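Local coordinates for protein nitrite oxidoreductase subunit B (Kuenenia stuttgartiensis, PDB 7B04) that is the iron-sulfur subunit of a nitrite oxidoreductase complex and probably relays electrons between its catalytic subunit and heme b, at residues Met13-Phe18 / Gly182-Cys187; Asp114-Val119 / Pro295-Glu300; Gly131-Asp136 / Lys213-Cys218. All blocks are in the same frame, centred on the assembly; numbering follows the deposited sequence.

In the fold
The three contacts share one side of the chain. Interactions 1 and 3 both reach two iron-sulfur clusters: segments 182-187 and 213-218 each supply one cysteine to the [3Fe-4S] cluster and one to [4Fe-4S] cluster #3, one ligand in the helix and one just past its end. The two helices touch, with Cys183 CB 3.6 Å from Cys214 CB; the contact centres are about 15 Å apart. Interaction 2 lies beside the clusters, the Thr299 side chain about 5 Å from [4Fe-4S] cluster #3. It joins interaction 1 through an edge-to-face pair of rings, Tyr15 CE1 within 3.5 Å of Phe117 CZ, and interaction 3 where Ile116 CD1 lies 3.8 Å from Gln217 O.

Interaction 1 of 3, residues Met13-Phe18 / Gly182-Cys187; sequences MEYPYF and GCLAAC. With F3S (Fe3-s4 cluster), chain B; SF4 (iron/sulfur cluster), chain Z.
The methyl of Ala185 is the focus of this contact, met by two side chains of the loop that follows strand 11-14. Tyr15 OH lies 3.5 Å from Ala185 CB, and Pro16 CG reaches the same methyl at 3.7 Å. With its CG anti to the backbone N (chi1 -156°), Tyr15 extends its ring toward the helix and brings its far end to Leu184 as well, whose CD2 sits at the ring edge, 3.7 Å from Tyr15 OH. Pro16 is wedged between the two tyrosines: its CD lies over one face of the Tyr15 ring, near the rim, and its CB likewise over a face of the Tyr17 ring. A serine in place of Tyr15 would probably leave the Ala185 methyl and Leu184 CD2 without their aromatic neighbour and open a gap beside Pro16. Packing is looser along Tyr17, which is partly exposed. Its CE2 is 3.8 Å from Leu184 CD2, and Ala185 CA stands at the ring edge, but Tyr17 OH remains 4.4 Å from Cys187 O. On this side Asn39 of subunit A packs on Tyr17 and Pro40 of subunit A on Leu184.

Cys183, whose CB points away from the loop, binds an iron of [4Fe-4S] cluster #3 through SG, and Cys187 SG binds an iron of the [3Fe-4S] cluster, both at 2.3 Å. The short helix and the residue that ends it thus serve two clusters, as in dicluster ferredoxins. Helix 213-217 lies against Cys183 and Ala186, strand 3-6 pairs with Met13 through Val4, Tyr15 bonds to the backbone of Thr2, and Tyr180 meets the Tyr15 ring edge-to-face.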
loop_
_atom_site.group_PDB
_atom_site.type_symbol
_atom_site.label_atom_id
_atom_site.label_comp_id
_atom_site.label_asym_id
_atom_site.label_seq_id
_atom_site.Cartn_x
_atom_site.Cartn_y
_atom_site.Cartn_z
ATOM N N MET A 13 -31.910 -5.484 -27.495
ATOM C CA MET A 13 -31.938 -6.115 -26.185
ATOM C C MET A 13 -33.273 -5.874 -25.497
ATOM O O MET A 13 -33.999 -4.931 -25.821
ATOM C CB MET A 13 -30.800 -5.566 -25.321
ATOM C CG MET A 13 -30.611 -6.261 -23.996
ATOM S SD MET A 13 -29.928 -5.063 -22.846
ATOM C CE MET A 13 -28.451 -4.698 -23.715
ATOM N N GLU A 14 -33.596 -6.737 -24.537
ATOM C CA GLU A 14 -34.833 -6.617 -23.773
ATOM C C GLU A 14 -34.575 -5.815 -22.502
ATOM O O GLU A 14 -33.724 -6.189 -21.688
ATOM C CB GLU A 14 -35.396 -7.992 -23.425
ATOM C CG GLU A 14 -36.731 -7.938 -22.681
ATOM C CD GLU A 14 -37.912 -7.709 -23.620
ATOM O OE1 GLU A 14 -38.922 -7.117 -23.183
ATOM O OE2 GLU A 14 -37.835 -8.146 -24.788
ATOM N N TYR A 15 -35.330 -4.733 -22.328
ATOM C CA TYR A 15 -35.241 -3.852 -21.173
ATOM C C TYR A 15 -36.641 -3.376 -20.799
ATOM O O TYR A 15 -37.517 -3.268 -21.671
ATOM C CB TYR A 15 -34.327 -2.643 -21.448
ATOM C CG TYR A 15 -33.756 -2.055 -20.191
ATOM C CD1 TYR A 15 -32.994 -2.830 -19.323
ATOM C CD2 TYR A 15 -34.012 -0.741 -19.841
ATOM C CE1 TYR A 15 -32.490 -2.302 -18.148
ATOM C CE2 TYR A 15 -33.506 -0.203 -18.667
ATOM C CZ TYR A 15 -32.746 -0.986 -17.824
ATOM O OH TYR A 15 -32.246 -0.446 -16.660
ATOM N N PRO A 16 -36.892 -3.130 -19.499
ATOM C CA PRO A 16 -38.221 -2.625 -19.097
ATOM C C PRO A 16 -38.586 -1.275 -19.691
ATOM O O PRO A 16 -39.774 -1.024 -19.951
ATOM C CB PRO A 16 -38.102 -2.544 -17.570
ATOM C CG PRO A 16 -37.084 -3.579 -17.246
ATOM C CD PRO A 16 -36.070 -3.479 -18.324
ATOM N N TYR A 17 -37.610 -0.390 -19.910
ATOM C CA TYR A 17 -37.888 0.992 -20.280
ATOM C C TYR A 17 -37.379 1.281 -21.687
ATOM O O TYR A 17 -36.417 0.659 -22.159
ATOM C CB TYR A 17 -37.248 1.962 -19.284
ATOM C CG TYR A 17 -37.637 1.664 -17.855
ATOM C CD1 TYR A 17 -38.863 2.081 -17.348
ATOM C CD2 TYR A 17 -36.794 0.946 -17.017
ATOM C CE1 TYR A 17 -39.228 1.803 -16.041
ATOM C CE2 TYR A 17 -37.157 0.665 -15.709
ATOM C CZ TYR A 17 -38.373 1.097 -15.228
ATOM O OH TYR A 17 -38.731 0.818 -13.929
ATOM N N PHE A 18 -38.064 2.187 -22.382
ATOM C CA PHE A 18 -37.652 2.498 -23.743
ATOM C C PHE A 18 -36.289 3.182 -23.756
ATOM O O PHE A 18 -35.893 3.863 -22.806
ATOM C CB PHE A 18 -38.691 3.355 -24.481
ATOM C CG PHE A 18 -39.133 4.598 -23.761
ATOM C CD1 PHE A 18 -40.222 4.563 -22.908
ATOM C CD2 PHE A 18 -38.505 5.812 -23.991
ATOM C CE1 PHE A 18 -40.655 5.713 -22.266
ATOM C CE2 PHE A 18 -38.937 6.966 -23.350
ATOM C CZ PHE A 18 -40.011 6.914 -22.488
ATOM N N GLY A 182 -28.994 -2.618 -14.587
ATOM C CA GLY A 182 -29.872 -3.582 -13.949
ATOM C C GLY A 182 -30.484 -3.059 -12.668
ATOM O O GLY A 182 -31.628 -3.389 -12.345
ATOM N N CYS A 183 -29.737 -2.241 -11.922
ATOM C CA CYS A 183 -30.260 -1.681 -10.679
ATOM C C CYS A 183 -31.458 -0.775 -10.936
ATOM O O CYS A 183 -32.456 -0.830 -10.206
ATOM C CB CYS A 183 -29.158 -0.915 -9.944
ATOM S SG CYS A 183 -28.446 0.454 -10.887
ATOM N N LEU A 184 -31.374 0.070 -11.966
ATOM C CA LEU A 184 -32.482 0.961 -12.297
ATOM C C LEU A 184 -33.733 0.176 -12.669
ATOM O O LEU A 184 -34.841 0.514 -12.233
ATOM C CB LEU A 184 -32.070 1.889 -13.439
ATOM C CG LEU A 184 -33.026 2.972 -13.932
ATOM C CD1 LEU A 184 -32.242 4.222 -14.297
ATOM C CD2 LEU A 184 -33.833 2.483 -15.126
ATOM N N ALA A 185 -33.577 -0.875 -13.475
ATOM C CA ALA A 185 -34.720 -1.705 -13.839
ATOM C C ALA A 185 -35.238 -2.504 -12.652
ATOM O O ALA A 185 -36.422 -2.858 -12.615
ATOM C CB ALA A 185 -34.343 -2.642 -14.986
ATOM N N ALA A 186 -34.373 -2.797 -11.680
ATOM C CA ALA A 186 -34.777 -3.634 -10.555
ATOM C C ALA A 186 -35.706 -2.892 -9.603
ATOM O O ALA A 186 -36.701 -3.459 -9.140
ATOM C CB ALA A 186 -33.543 -4.139 -9.809
ATOM N N CYS A 187 -35.399 -1.636 -9.297
ATOM C CA CYS A 187 -36.134 -0.901 -8.273
ATOM C C CYS A 187 -37.602 -0.738 -8.652
ATOM O O CYS A 187 -37.908 -0.063 -9.647
ATOM C CB CYS A 187 -35.506 0.468 -8.035
ATOM S SG CYS A 187 -36.234 1.368 -6.641
HETATM FE FE1 F3S B . -35.027 0.553 -4.892
HETATM FE FE3 F3S B . -33.724 1.334 -2.642
HETATM FE FE4 F3S B . -32.628 -0.553 -4.256
HETATM S S1 F3S B . -35.906 0.966 -2.881
HETATM S S2 F3S B . -34.412 -1.647 -5.115
HETATM S S3 F3S B . -33.010 1.666 -4.800
HETATM S S4 F3S B . -32.579 -0.539 -1.999
HETATM FE FE1 SF4 Z . -24.587 -1.778 -11.430
HETATM FE FE2 SF4 Z . -24.707 -0.556 -13.874
HETATM FE FE3 SF4 Z . -23.743 0.812 -11.709
HETATM FE FE4 SF4 Z . -26.411 0.212 -11.874
HETATM S S1 SF4 Z . -25.223 1.580 -13.262
HETATM S S2 SF4 Z . -25.066 -0.027 -10.051
HETATM S S3 SF4 Z . -26.331 -1.826 -12.896
HETATM S S4 SF4 Z . -22.827 -1.039 -12.679
#

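Interaction 2 of 3, residues Asp114-Val119 / Pro295-Glu300; sequences DTIFEV and PQFGTE
Thr115, the N-cap of helix 116-123, packs against Gly298 in the loop between strands 291-292 and 303-306. It forms a capping box with Glu118: Glu118 N donates to Thr115 OG1 at 3.2 Å, and Thr115 N donates back to Glu118 OE1, which it meets from above the carboxylate plane. Along the first segment, Asp114 precedes the cap, its CB directed away from the loop; its carboxylate forms a salt bridge with Lys122.

At Thr115, OG1 lies between the backbone N and the carbonyl carbon (chi1 73°), which turns it to the helix start and gives CG2 to the loop, 3.9 Å from Gly298 CA. Gly298 has a positive phi of 91°, and a beta carbon there would run into Thr115 CB, so the absence of a side chain permits this approach. Ile116 follows with the one hydrogen bond across the contact: Ile116 N donates to Phe297 O at 3.2 Å, with an N-H...O angle of 164°, satisfying a buried carbonyl of the last residue of the 3-10 turn. Ile116 CG2 lies 4.2 Å from Phe297 CD1, while Ile116 CG1 sits over the centre of one face of the Phe117 ring. The loop beyond runs close to [4Fe-4S] cluster #3, since Thr299 touches the cluster ligand Cys178. Phe117 completes the contact with its ring edge: Gly298 O lies in the ring plane, 3.5 Å from Phe117 CE2.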
loop_
_atom_site.group_PDB
_atom_site.type_symbol
_atom_site.label_atom_id
_atom_site.label_comp_id
_atom_site.label_asym_id
_atom_site.label_seq_id
_atom_site.Cartn_x
_atom_site.Cartn_y
_atom_site.Cartn_z
ATOM N N ASP A 114 -27.976 -14.734 -24.105
ATOM C CA ASP A 114 -29.000 -14.023 -23.354
ATOM C C ASP A 114 -28.381 -13.156 -22.266
ATOM O O ASP A 114 -27.470 -13.583 -21.552
ATOM C CB ASP A 114 -29.987 -15.008 -22.725
ATOM C CG ASP A 114 -30.715 -15.846 -23.754
ATOM O OD1 ASP A 114 -30.786 -15.423 -24.927
ATOM O OD2 ASP A 114 -31.216 -16.928 -23.387
ATOM N N THR A 115 -28.877 -11.926 -22.160
ATOM C CA THR A 115 -28.482 -11.021 -21.097
ATOM C C THR A 115 -29.183 -11.408 -19.797
ATOM O O THR A 115 -30.080 -12.256 -19.771
ATOM C CB THR A 115 -28.812 -9.576 -21.466
ATOM O OG1 THR A 115 -30.229 -9.370 -21.380
ATOM C CG2 THR A 115 -28.353 -9.274 -22.881
ATOM N N ILE A 116 -28.751 -10.783 -18.698
ATOM C CA ILE A 116 -29.374 -11.045 -17.404
ATOM C C ILE A 116 -30.863 -10.726 -17.443
ATOM O O ILE A 116 -31.659 -11.346 -16.727
ATOM C CB ILE A 116 -28.655 -10.258 -16.290
ATOM C CG1 ILE A 116 -28.754 -8.752 -16.538
ATOM C CG2 ILE A 116 -27.201 -10.689 -16.188
ATOM C CD1 ILE A 116 -28.449 -7.913 -15.317
ATOM N N PHE A 117 -31.264 -9.761 -18.274
ATOM C CA PHE A 117 -32.682 -9.463 -18.437
ATOM C C PHE A 117 -33.384 -10.555 -19.233
ATOM O O PHE A 117 -34.486 -10.987 -18.870
ATOM C CB PHE A 117 -32.855 -8.102 -19.109
ATOM C CG PHE A 117 -32.019 -7.014 -18.498
ATOM C CD1 PHE A 117 -32.410 -6.399 -17.320
ATOM C CD2 PHE A 117 -30.840 -6.608 -19.101
ATOM C CE1 PHE A 117 -31.641 -5.398 -16.754
ATOM C CE2 PHE A 117 -30.067 -5.608 -18.542
ATOM C CZ PHE A 117 -30.468 -5.003 -17.366
ATOM N N GLU A 118 -32.763 -11.011 -20.324
ATOM C CA GLU A 118 -33.396 -12.001 -21.187
ATOM C C GLU A 118 -33.389 -13.395 -20.574
ATOM O O GLU A 118 -34.298 -14.188 -20.847
ATOM C CB GLU A 118 -32.705 -12.017 -22.552
ATOM C CG GLU A 118 -32.717 -10.666 -23.253
ATOM C CD GLU A 118 -31.777 -10.610 -24.441
ATOM O OE1 GLU A 118 -31.008 -11.575 -24.641
ATOM O OE2 GLU A 118 -31.807 -9.599 -25.174
ATOM N N VAL A 119 -32.383 -13.722 -19.756
ATOM C CA VAL A 119 -32.423 -14.979 -19.011
ATOM C C VAL A 119 -33.615 -14.983 -18.065
ATOM O O VAL A 119 -34.330 -15.986 -17.941
ATOM C CB VAL A 119 -31.099 -15.205 -18.256
ATOM C CG1 VAL A 119 -31.252 -16.323 -17.234
ATOM C CG2 VAL A 119 -29.981 -15.533 -19.226
ATOM N N PRO A 295 -19.556 -7.346 -21.217
ATOM C CA PRO A 295 -20.751 -6.936 -21.962
ATOM C C PRO A 295 -21.784 -8.033 -22.057
ATOM O O PRO A 295 -22.920 -7.755 -22.460
ATOM C CB PRO A 295 -20.200 -6.562 -23.343
ATOM C CG PRO A 295 -18.960 -7.383 -23.477
ATOM C CD PRO A 295 -18.378 -7.495 -22.091
ATOM N N GLN A 296 -21.427 -9.270 -21.701
ATOM C CA GLN A 296 -22.387 -10.374 -21.660
ATOM C C GLN A 296 -23.605 -10.038 -20.820
ATOM O O GLN A 296 -24.726 -10.431 -21.168
ATOM C CB GLN A 296 -21.717 -11.613 -21.074
ATOM C CG GLN A 296 -20.517 -12.143 -21.826
ATOM C CD GLN A 296 -19.206 -11.676 -21.227
ATOM O OE1 GLN A 296 -19.088 -11.540 -20.018
ATOM N NE2 GLN A 296 -18.212 -11.420 -22.081
ATOM N N PHE A 297 -23.400 -9.300 -19.727
ATOM C CA PHE A 297 -24.491 -8.977 -18.815
ATOM C C PHE A 297 -25.588 -8.153 -19.483
ATOM O O PHE A 297 -26.767 -8.293 -19.130
ATOM C CB PHE A 297 -23.927 -8.267 -17.589
ATOM C CG PHE A 297 -22.987 -9.125 -16.777
ATOM C CD1 PHE A 297 -23.060 -10.509 -16.840
ATOM C CD2 PHE A 297 -22.029 -8.551 -15.960
ATOM C CE1 PHE A 297 -22.203 -11.299 -16.101
ATOM C CE2 PHE A 297 -21.169 -9.336 -15.213
ATOM C CZ PHE A 297 -21.257 -10.716 -15.287
ATOM N N GLY A 298 -25.232 -7.296 -20.435
ATOM C CA GLY A 298 -26.225 -6.543 -21.166
ATOM C C GLY A 298 -26.583 -5.195 -20.583
ATOM O O GLY A 298 -27.664 -4.677 -20.877
ATOM N N THR A 299 -25.743 -4.623 -19.730
ATOM C CA THR A 299 -26.063 -3.322 -19.160
ATOM C C THR A 299 -25.466 -2.159 -19.943
ATOM O O THR A 299 -25.865 -1.014 -19.710
ATOM C CB THR A 299 -25.595 -3.250 -17.705
ATOM O OG1 THR A 299 -24.169 -3.130 -17.663
ATOM C CG2 THR A 299 -26.023 -4.493 -16.942
ATOM N N GLU A 300 -24.567 -2.430 -20.895
ATOM C CA GLU A 300 -23.749 -1.419 -21.559
ATOM C C GLU A 300 -22.937 -0.630 -20.536
ATOM O O GLU A 300 -23.247 0.540 -20.266
ATOM C CB GLU A 300 -24.600 -0.471 -22.410
ATOM C CG GLU A 300 -23.853 0.097 -23.613
ATOM C CD GLU A 300 -24.761 0.757 -24.630
ATOM O OE1 GLU A 300 -25.398 0.027 -25.417
ATOM O OE2 GLU A 300 -24.819 2.005 -24.659
#

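Interaction 3 of 3, residues Gly131-Asp136 / Lys213-Cys218; sequences GYIPED and KCVEQC. With F3S (Fe3-s4 cluster), chain B; SF4 (iron/sulfur cluster), chain Z.
Ile133 lies across Glu216, with CG1 3.6 Å from Glu216 CB. Ile133 gets there by placing CG1 anti to its own carbonyl carbon (chi1 -67°), so that this branch lies along the aliphatic base of the glutamate, while CG2 faces Val215 CG1 more loosely at 4.4 Å. Pro134 meets the same valine methyl, its CD 4.2 Å from Val215 CG1.

The acid end of Glu216 is directed back along its own helix. Lys213, bent at chi2 (-59°) and chi3 (-76°), curls round so that NZ forms a salt bridge with Glu216 OE2 at 2.7 Å, approaching nearly in line with the C-O bond. Gln127 of the same chain and Gln304 of subunit C also accept from that amine, which probably helps to fix both charged groups at the subunit boundary. The backbones add one weak hydrogen bond, Tyr132 N to Glu216 O. Gly131 CA approaches the same oxygen at 3.4 Å, and a beta carbon on it would collide there.

Toward the interior the helix carries Cys214, whose SG binds an iron of the [3Fe-4S] cluster, and Cys218, just past its end, binds one of [4Fe-4S] cluster #3, as expected of a ferredoxin-type motif. Helix 213-217 is thus held between loop 131-136 on one flank and helix 182-186 on another, with strand 231-233 touching Cys214 and Val215 through Ser232.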
loop_
_atom_site.group_PDB
_atom_site.type_symbol
_atom_site.label_atom_id
_atom_site.label_comp_id
_atom_site.label_asym_id
_atom_site.label_seq_id
_atom_site.Cartn_x
_atom_site.Cartn_y
_atom_site.Cartn_z
ATOM N N GLY A 131 -30.006 -12.644 -10.590
ATOM C CA GLY A 131 -29.022 -12.104 -9.679
ATOM C C GLY A 131 -29.082 -12.796 -8.334
ATOM O O GLY A 131 -29.749 -13.821 -8.163
ATOM N N TYR A 132 -28.364 -12.206 -7.383
ATOM C CA TYR A 132 -28.306 -12.705 -6.019
ATOM C C TYR A 132 -27.896 -11.556 -5.113
ATOM O O TYR A 132 -27.292 -10.577 -5.558
ATOM C CB TYR A 132 -27.327 -13.879 -5.885
ATOM C CG TYR A 132 -25.868 -13.479 -5.974
ATOM C CD1 TYR A 132 -25.241 -13.336 -7.204
ATOM C CD2 TYR A 132 -25.118 -13.250 -4.826
ATOM C CE1 TYR A 132 -23.910 -12.973 -7.289
ATOM C CE2 TYR A 132 -23.787 -12.883 -4.902
ATOM C CZ TYR A 132 -23.189 -12.747 -6.136
ATOM O OH TYR A 132 -21.864 -12.383 -6.216
ATOM N N ILE A 133 -28.232 -11.689 -3.834
ATOM C CA ILE A 133 -27.815 -10.733 -2.813
ATOM C C ILE A 133 -26.575 -11.307 -2.133
ATOM O O ILE A 133 -26.674 -12.357 -1.477
ATOM C CB ILE A 133 -28.929 -10.463 -1.795
ATOM C CG1 ILE A 133 -30.101 -9.743 -2.464
ATOM C CG2 ILE A 133 -28.397 -9.639 -0.632
ATOM C CD1 ILE A 133 -31.321 -9.616 -1.580
ATOM N N PRO A 134 -25.408 -10.681 -2.267
ATOM C CA PRO A 134 -24.225 -11.176 -1.556
ATOM C C PRO A 134 -24.422 -11.083 -0.052
ATOM O O PRO A 134 -24.806 -10.038 0.479
ATOM C CB PRO A 134 -23.103 -10.251 -2.042
ATOM C CG PRO A 134 -23.606 -9.675 -3.327
ATOM C CD PRO A 134 -25.089 -9.549 -3.153
ATOM N N GLU A 135 -24.162 -12.192 0.632
ATOM C CA GLU A 135 -24.306 -12.218 2.077
ATOM C C GLU A 135 -23.223 -11.345 2.707
ATOM O O GLU A 135 -22.193 -11.056 2.094
ATOM C CB GLU A 135 -24.216 -13.660 2.583
ATOM C CG GLU A 135 -24.459 -13.858 4.072
ATOM C CD GLU A 135 -24.627 -15.320 4.443
ATOM O OE1 GLU A 135 -24.840 -16.145 3.530
ATOM O OE2 GLU A 135 -24.538 -15.644 5.646
ATOM N N ASP A 136 -23.479 -10.905 3.945
ATOM C CA ASP A 136 -22.540 -10.010 4.617
ATOM C C ASP A 136 -21.147 -10.620 4.701
ATOM O O ASP A 136 -20.148 -9.891 4.700
ATOM C CB ASP A 136 -23.056 -9.649 6.014
ATOM C CG ASP A 136 -23.276 -10.868 6.897
ATOM O OD1 ASP A 136 -23.126 -12.007 6.407
ATOM O OD2 ASP A 136 -23.602 -10.683 8.089
ATOM N N LYS A 213 -33.266 -4.723 -4.120
ATOM C CA LYS A 213 -33.381 -5.301 -5.458
ATOM C C LYS A 213 -32.248 -4.837 -6.358
ATOM O O LYS A 213 -31.741 -5.615 -7.174
ATOM C CB LYS A 213 -34.735 -4.960 -6.083
ATOM C CG LYS A 213 -35.945 -5.427 -5.286
ATOM C CD LYS A 213 -35.940 -6.936 -5.082
ATOM C CE LYS A 213 -36.349 -7.676 -6.345
ATOM N NZ LYS A 213 -36.428 -9.147 -6.123
ATOM N N CYS A 214 -31.855 -3.567 -6.242
ATOM C CA CYS A 214 -30.660 -3.096 -6.931
ATOM C C CYS A 214 -29.441 -3.907 -6.516
ATOM O O CYS A 214 -28.623 -4.293 -7.360
ATOM C CB CYS A 214 -30.443 -1.612 -6.645
ATOM S SG CYS A 214 -30.542 -1.184 -4.894
ATOM N N VAL A 215 -29.302 -4.173 -5.215
ATOM C CA VAL A 215 -28.228 -5.033 -4.729
ATOM C C VAL A 215 -28.368 -6.434 -5.300
ATOM O O VAL A 215 -27.368 -7.101 -5.591
ATOM C CB VAL A 215 -28.224 -5.047 -3.187
ATOM C CG1 VAL A 215 -27.090 -5.909 -2.658
ATOM C CG2 VAL A 215 -28.128 -3.630 -2.643
ATOM N N GLU A 216 -29.605 -6.899 -5.479
ATOM C CA GLU A 216 -29.839 -8.259 -5.953
ATOM C C GLU A 216 -29.467 -8.408 -7.422
ATOM O O GLU A 216 -28.728 -9.327 -7.796
ATOM C CB GLU A 216 -31.302 -8.645 -5.723
ATOM C CG GLU A 216 -31.789 -9.798 -6.587
ATOM C CD GLU A 216 -32.856 -10.630 -5.901
ATOM O OE1 GLU A 216 -32.629 -11.842 -5.700
ATOM O OE2 GLU A 216 -33.921 -10.073 -5.565
ATOM N N GLN A 217 -29.974 -7.516 -8.273
ATOM C CA GLN A 217 -29.948 -7.727 -9.714
ATOM C C GLN A 217 -28.837 -6.972 -10.434
ATOM O O GLN A 217 -28.670 -7.166 -11.643
ATOM C CB GLN A 217 -31.303 -7.339 -10.321
ATOM C CG GLN A 217 -32.380 -8.383 -10.087
ATOM C CD GLN A 217 -33.778 -7.798 -10.084
ATOM O OE1 GLN A 217 -34.565 -8.040 -9.170
ATOM N NE2 GLN A 217 -34.093 -7.018 -11.112
ATOM N N CYS A 218 -28.086 -6.124 -9.747
ATOM C CA CYS A 218 -26.912 -5.515 -10.371
ATOM C C CYS A 218 -25.816 -6.559 -10.539
ATOM O O CYS A 218 -25.318 -7.087 -9.536
ATOM C CB CYS A 218 -26.389 -4.344 -9.551
ATOM S SG CYS A 218 -24.834 -3.665 -10.191
HETATM FE FE1 F3S B . -35.027 0.553 -4.892
HETATM FE FE3 F3S B . -33.724 1.334 -2.642
HETATM FE FE4 F3S B . -32.628 -0.553 -4.256
HETATM S S1 F3S B . -35.906 0.966 -2.881
HETATM S S2 F3S B . -34.412 -1.647 -5.115
HETATM S S3 F3S B . -33.010 1.666 -4.800
HETATM S S4 F3S B . -32.579 -0.539 -1.999
HETATM FE FE1 SF4 Z . -24.587 -1.778 -11.430
HETATM FE FE2 SF4 Z . -24.707 -0.556 -13.874
HETATM FE FE3 SF4 Z . -23.743 0.812 -11.709
HETATM FE FE4 SF4 Z . -26.411 0.212 -11.874
HETATM S S1 SF4 Z . -25.223 1.580 -13.262
HETATM S S2 SF4 Z . -25.066 -0.027 -10.051
HETATM S S3 SF4 Z . -26.331 -1.826 -12.896
HETATM S S4 SF4 Z . -22.827 -1.039 -12.679
HETATM O O HOH W 1 -31.814 -14.121 -6.033
#